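Side-chain contacts in lipolytic enzyme, G-D-S-L family (Bacteroides thetaiotaomicron, PDB 7BR2), which metabolises the drug diltiazem in a gut bacterium, as a serine esterase of the SGNH (GDSL) hydrolase family: residues I391-M394 with D395-E399; W40-Y43 with M44-P48. One frame throughout, in Å; residues are numbered along the deposited sequence.

Contact 1. Residues I391-M394 with D395-E399; sequences IEVM and DENVE
With CG beside its own backbone N and opposite the carbonyl carbon (chi1 -81°), Asn397 turns its amide back along the helix, so that ND2 reaches the carbonyl oxygen of Val393. The second member of the pair is set by its own first torsion: CG1 of Val393 lies opposite the backbone N (chi1 166°), and the two side chains run alongside each other with CG1 3.8 Å from ND2 of Asn397. The bond from Asn397 ND2 to Val393 O is 3.0 Å long and almost straight at 171°. The acceptor lies in the plane of the amide, whereas ND2 is tilted out of the carbonyl plane of Val393. The bond favours this rotation of the amide. Lys380 and Phe376 pack against the Asn397 side chain.

The setting is the C-terminal part of helix 388-397, where side chains three and four residues apart meet. Backbone bonds of the i to i+4 kind join Asp395 N to Ile391 O and Glu396 N to Glu392 O. Asn397 N bonds to Met394 O, an i to i+3 link of 3.0 Å.

On another side of the helix CG of Met394 touches CG1 of Val398 at 3.8 Å. Met394 is buried, packed by Phe377, Leu404 and Tyr411. Asp395 runs beside Ile391, its OD2 3.6 Å from Ile391 CG2, while OD1 forms a salt bridge with Arg408, which would be expected to balance the charge of the carboxylate. Glu396 is extended beyond CG and crosses Val393, with OE1 4.0 Å from Val393 CG2. Its OE2 lies 5.5 Å from OE1 of Glu392; both glutamates are exposed, and solvent would be expected to weaken the repulsion between these like charges.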
loop_
_atom_site.group_PDB
_atom_site.type_symbol
_atom_site.label_atom_id
_atom_site.label_comp_id
_atom_site.label_asym_id
_atom_site.label_seq_id
_atom_site.Cartn_x
_atom_site.Cartn_y
_atom_site.Cartn_z
ATOM N N ILE A 391 -5.278 33.560 -9.094
ATOM C CA ILE A 391 -6.670 33.452 -9.515
ATOM C C ILE A 391 -6.842 33.968 -10.935
ATOM O O ILE A 391 -7.567 33.374 -11.744
ATOM C CB ILE A 391 -7.593 34.195 -8.535
ATOM C CG1 ILE A 391 -7.535 33.564 -7.144
ATOM C CG2 ILE A 391 -9.025 34.235 -9.074
ATOM C CD1 ILE A 391 -8.205 34.411 -6.050
ATOM N N GLU A 392 -6.200 35.095 -11.248
ATOM C CA GLU A 392 -6.359 35.712 -12.560
ATOM C C GLU A 392 -5.816 34.809 -13.658
ATOM O O GLU A 392 -6.460 34.624 -14.698
ATOM C CB GLU A 392 -5.669 37.079 -12.580
ATOM C CG GLU A 392 -6.546 38.193 -12.036
ATOM C CD GLU A 392 -5.775 39.451 -11.700
ATOM O OE1 GLU A 392 -4.558 39.507 -11.978
ATOM O OE2 GLU A 392 -6.397 40.385 -11.143
ATOM N N VAL A 393 -4.608 34.266 -13.462
ATOM C CA VAL A 393 -4.015 33.427 -14.503
ATOM C C VAL A 393 -4.803 32.130 -14.667
ATOM O O VAL A 393 -5.050 31.661 -15.794
ATOM C CB VAL A 393 -2.525 33.182 -14.207
ATOM C CG1 VAL A 393 -1.976 32.071 -15.059
ATOM C CG2 VAL A 393 -1.740 34.474 -14.438
ATOM N N MET A 394 -5.240 31.538 -13.557
ATOM C CA MET A 394 -6.071 30.342 -13.667
ATOM C C MET A 394 -7.352 30.635 -14.435
ATOM O O MET A 394 -7.775 29.840 -15.286
ATOM C CB MET A 394 -6.392 29.776 -12.286
ATOM C CG MET A 394 -7.431 28.666 -12.351
ATOM S SD MET A 394 -7.835 27.996 -10.738
ATOM C CE MET A 394 -6.429 26.950 -10.447
ATOM N N ASP A 395 -8.004 31.759 -14.127
ATOM C CA ASP A 395 -9.217 32.119 -14.849
ATOM C C ASP A 395 -8.933 32.318 -16.328
ATOM O O ASP A 395 -9.755 31.965 -17.180
ATOM C CB ASP A 395 -9.829 33.384 -14.258
ATOM C CG ASP A 395 -10.505 33.138 -12.925
ATOM O OD1 ASP A 395 -10.764 31.968 -12.592
ATOM O OD2 ASP A 395 -10.814 34.125 -12.231
ATOM N N GLU A 396 -7.793 32.927 -16.649
ATOM C CA GLU A 396 -7.405 33.127 -18.041
ATOM C C GLU A 396 -7.168 31.813 -18.763
ATOM O O GLU A 396 -7.129 31.801 -19.997
ATOM C CB GLU A 396 -6.125 33.956 -18.134
ATOM C CG GLU A 396 -6.278 35.407 -17.782
ATOM C CD GLU A 396 -4.933 36.046 -17.472
ATOM O OE1 GLU A 396 -3.896 35.382 -17.730
ATOM O OE2 GLU A 396 -4.921 37.206 -16.984
ATOM N N ASN A 397 -6.918 30.731 -18.023
ATOM C CA ASN A 397 -6.576 29.466 -18.656
ATOM C C ASN A 397 -7.617 28.358 -18.552
ATOM O O ASN A 397 -7.434 27.320 -19.192
ATOM C CB ASN A 397 -5.245 28.949 -18.091
ATOM C CG ASN A 397 -4.057 29.605 -18.746
ATOM O OD1 ASN A 397 -3.519 29.072 -19.709
ATOM N ND2 ASN A 397 -3.643 30.770 -18.237
ATOM N N VAL A 398 -8.692 28.523 -17.778
ATOM C CA VAL A 398 -9.550 27.351 -17.569
ATOM C C VAL A 398 -10.297 26.935 -18.839
ATOM O O VAL A 398 -10.585 25.748 -19.027
ATOM C CB VAL A 398 -10.533 27.578 -16.409
ATOM C CG1 VAL A 398 -9.799 27.557 -15.074
ATOM C CG2 VAL A 398 -11.307 28.875 -16.604
ATOM N N GLU A 399 -10.587 27.865 -19.750
ATOM C CA GLU A 399 -11.374 27.493 -20.927
ATOM C C GLU A 399 -10.596 26.646 -21.926
ATOM O O GLU A 399 -11.198 25.987 -22.775
ATOM C CB GLU A 399 -11.913 28.743 -21.619
ATOM C CG GLU A 399 -13.052 29.406 -20.859
ATOM C CD GLU A 399 -14.064 28.401 -20.301
ATOM O OE1 GLU A 399 -14.503 27.482 -21.033
ATOM O OE2 GLU A 399 -14.420 28.533 -19.113
#

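Contact 2. Residues W40-Y43 with M44-P48; sequences WLYY and MTRFP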
loop_
_atom_site.group_PDB
_atom_site.type_symbol
_atom_site.label_atom_id
_atom_site.label_comp_id
_atom_site.label_asym_id
_atom_site.label_seq_id
_atom_site.Cartn_x
_atom_site.Cartn_y
_atom_site.Cartn_z
ATOM N N TRP A 40 0.926 1.581 5.160
ATOM C CA TRP A 40 0.740 2.231 6.453
ATOM C C TRP A 40 -0.242 1.441 7.311
ATOM O O TRP A 40 -0.023 1.282 8.514
ATOM C CB TRP A 40 0.271 3.677 6.264
ATOM C CG TRP A 40 0.511 4.578 7.460
ATOM C CD1 TRP A 40 1.031 4.220 8.676
ATOM C CD2 TRP A 40 0.232 5.986 7.547
ATOM N NE1 TRP A 40 1.087 5.311 9.506
ATOM C CE2 TRP A 40 0.605 6.408 8.840
ATOM C CE3 TRP A 40 -0.302 6.930 6.653
ATOM C CZ2 TRP A 40 0.464 7.738 9.264
ATOM C CZ3 TRP A 40 -0.442 8.249 7.075
ATOM C CH2 TRP A 40 -0.063 8.639 8.369
ATOM N N LEU A 41 -1.318 0.920 6.704
ATOM C CA LEU A 41 -2.274 0.100 7.445
ATOM C C LEU A 41 -1.589 -1.103 8.094
ATOM O O LEU A 41 -1.894 -1.476 9.238
ATOM C CB LEU A 41 -3.388 -0.361 6.500
ATOM C CG LEU A 41 -4.514 -1.205 7.100
ATOM C CD1 LEU A 41 -5.175 -0.442 8.222
ATOM C CD2 LEU A 41 -5.548 -1.564 6.011
ATOM N N TYR A 42 -0.669 -1.732 7.368
ATOM C CA TYR A 42 0.104 -2.807 7.973
ATOM C C TYR A 42 0.852 -2.314 9.207
ATOM O O TYR A 42 0.796 -2.934 10.273
ATOM C CB TYR A 42 1.087 -3.398 6.969
ATOM C CG TYR A 42 1.883 -4.543 7.543
ATOM C CD1 TYR A 42 1.393 -5.840 7.499
ATOM C CD2 TYR A 42 3.130 -4.328 8.129
ATOM C CE1 TYR A 42 2.123 -6.896 8.022
ATOM C CE2 TYR A 42 3.865 -5.377 8.649
ATOM C CZ TYR A 42 3.356 -6.657 8.593
ATOM O OH TYR A 42 4.071 -7.707 9.107
ATOM N N TYR A 43 1.572 -1.196 9.080
ATOM C CA TYR A 43 2.333 -0.731 10.244
ATOM C C TYR A 43 1.416 -0.301 11.388
ATOM O O TYR A 43 1.774 -0.463 12.557
ATOM C CB TYR A 43 3.243 0.438 9.865
ATOM C CG TYR A 43 4.533 0.023 9.214
ATOM C CD1 TYR A 43 4.588 -0.298 7.866
ATOM C CD2 TYR A 43 5.702 -0.071 9.959
ATOM C CE1 TYR A 43 5.781 -0.687 7.275
ATOM C CE2 TYR A 43 6.889 -0.462 9.387
ATOM C CZ TYR A 43 6.929 -0.770 8.045
ATOM O OH TYR A 43 8.129 -1.147 7.477
ATOM N N MET A 44 0.197 0.163 11.079
ATOM C CA MET A 44 -0.700 0.631 12.126
ATOM C C MET A 44 -1.267 -0.535 12.918
ATOM O O MET A 44 -1.531 -0.397 14.117
ATOM C CB MET A 44 -1.878 1.427 11.543
ATOM C CG MET A 44 -1.564 2.717 10.769
ATOM S SD MET A 44 -2.971 3.188 9.727
ATOM C CE MET A 44 -2.590 4.920 9.380
ATOM N N THR A 45 -1.481 -1.677 12.269
ATOM C CA THR A 45 -2.089 -2.795 12.978
ATOM C C THR A 45 -1.073 -3.787 13.532
ATOM O O THR A 45 -1.317 -4.381 14.584
ATOM C CB THR A 45 -3.091 -3.501 12.073
ATOM O OG1 THR A 45 -2.439 -3.854 10.846
ATOM C CG2 THR A 45 -4.231 -2.566 11.775
ATOM N N ARG A 46 0.033 -4.032 12.819
ATOM C CA ARG A 46 1.077 -4.955 13.263
ATOM C C ARG A 46 2.027 -4.333 14.301
ATOM O O ARG A 46 2.550 -5.046 15.171
ATOM C CB ARG A 46 1.853 -5.471 12.062
ATOM C CG ARG A 46 2.687 -6.729 12.339
ATOM C CD ARG A 46 1.823 -7.929 12.696
ATOM N NE ARG A 46 0.671 -7.969 11.815
ATOM C CZ ARG A 46 0.624 -8.670 10.688
ATOM N NH1 ARG A 46 1.683 -9.361 10.302
ATOM N NH2 ARG A 46 -0.464 -8.633 9.925
ATOM N N PHE A 47 2.341 -3.034 14.201
ATOM C CA PHE A 47 3.236 -2.374 15.153
ATOM C C PHE A 47 2.504 -1.186 15.774
ATOM O O PHE A 47 2.908 -0.031 15.586
ATOM C CB PHE A 47 4.529 -1.944 14.465
ATOM C CG PHE A 47 5.207 -3.057 13.740
ATOM C CD1 PHE A 47 5.758 -4.133 14.430
ATOM C CD2 PHE A 47 5.242 -3.064 12.359
ATOM C CE1 PHE A 47 6.359 -5.173 13.751
ATOM C CE2 PHE A 47 5.848 -4.107 11.674
ATOM C CZ PHE A 47 6.402 -5.161 12.369
ATOM N N PRO A 48 1.449 -1.445 16.559
ATOM C CA PRO A 48 0.580 -0.347 17.023
ATOM C C PRO A 48 1.260 0.647 17.946
ATOM O O PRO A 48 0.778 1.788 18.071
ATOM C CB PRO A 48 -0.550 -1.080 17.752
ATOM C CG PRO A 48 0.104 -2.374 18.238
ATOM C CD PRO A 48 1.046 -2.756 17.119
#
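Helix 35-46 belongs to the connection between the parallel neighbouring strands 21-26 and 53-58, a beta-alpha-beta crossover of the SGNH hydrolase fold, and it carries a Met-aromatic contact between Trp40 and Met44. The Met44 chain, extended beyond CG, brings CE over the face of the indole. CE stands 3.5 Å from the centroid of the five-membered ring of Trp40, only 6° off its normal, and Met44 SD lies over the same ring at 4.4 Å from that centroid. The indole NE1 bonds to Tyr435 OH.

One turn along, Arg46 CB sits over the Tyr42 ring, 4.1 Å from its centroid. The Arg46 chain then bends at chi2 and chi3, bringing a face of the guanidinium over Tyr42 CE1, the two planes 61° apart; NH2 bonds to Met300 O. Phe47, the first residue to leave helical geometry, meets Tyr42 and Tyr43 obliquely, its CE2 3.8 Å from Tyr42 CE2.

Thr45 turns OG1 between its backbone N and carbonyl carbon (chi1 54°), and the hydroxyl bonds to Leu41 O at 2.9 Å. Thr45 N reaches Leu41 O at 3.1 Å from the opposite face of the carbonyl plane. The carbonyl oxygen is therefore held from both faces by Thr45, with a weak third bond from Met44 N, and the threonine hydroxyl proton is spent on a carbonyl of its own helix.

From the N terminus, the chain meets contact 2 first, on helix 35-46 between strands 21-26 and 53-58, and reaches contact 1 much later, on helix 388-397. The two lie in series, neither enclosing nor crossing the other; each is one continuous stretch at the C-terminal part of a helix and just past it, and so closes no long loop. The centres of contacts 1 and 2 are about 43 Å apart. Helix 344-377 relates them: Trp40, Leu41 and Met44 pack on its Met353, Asn356 and Arg359, and Val393 and Met394 on Phe376 and Phe377 near its C-terminal end. Contact 2 thus joins the hydrolase sheet region to helices 344-377 and 417-437, and contact 1 sits between the end of helix 344-377 and helices 402-406 and 408-414.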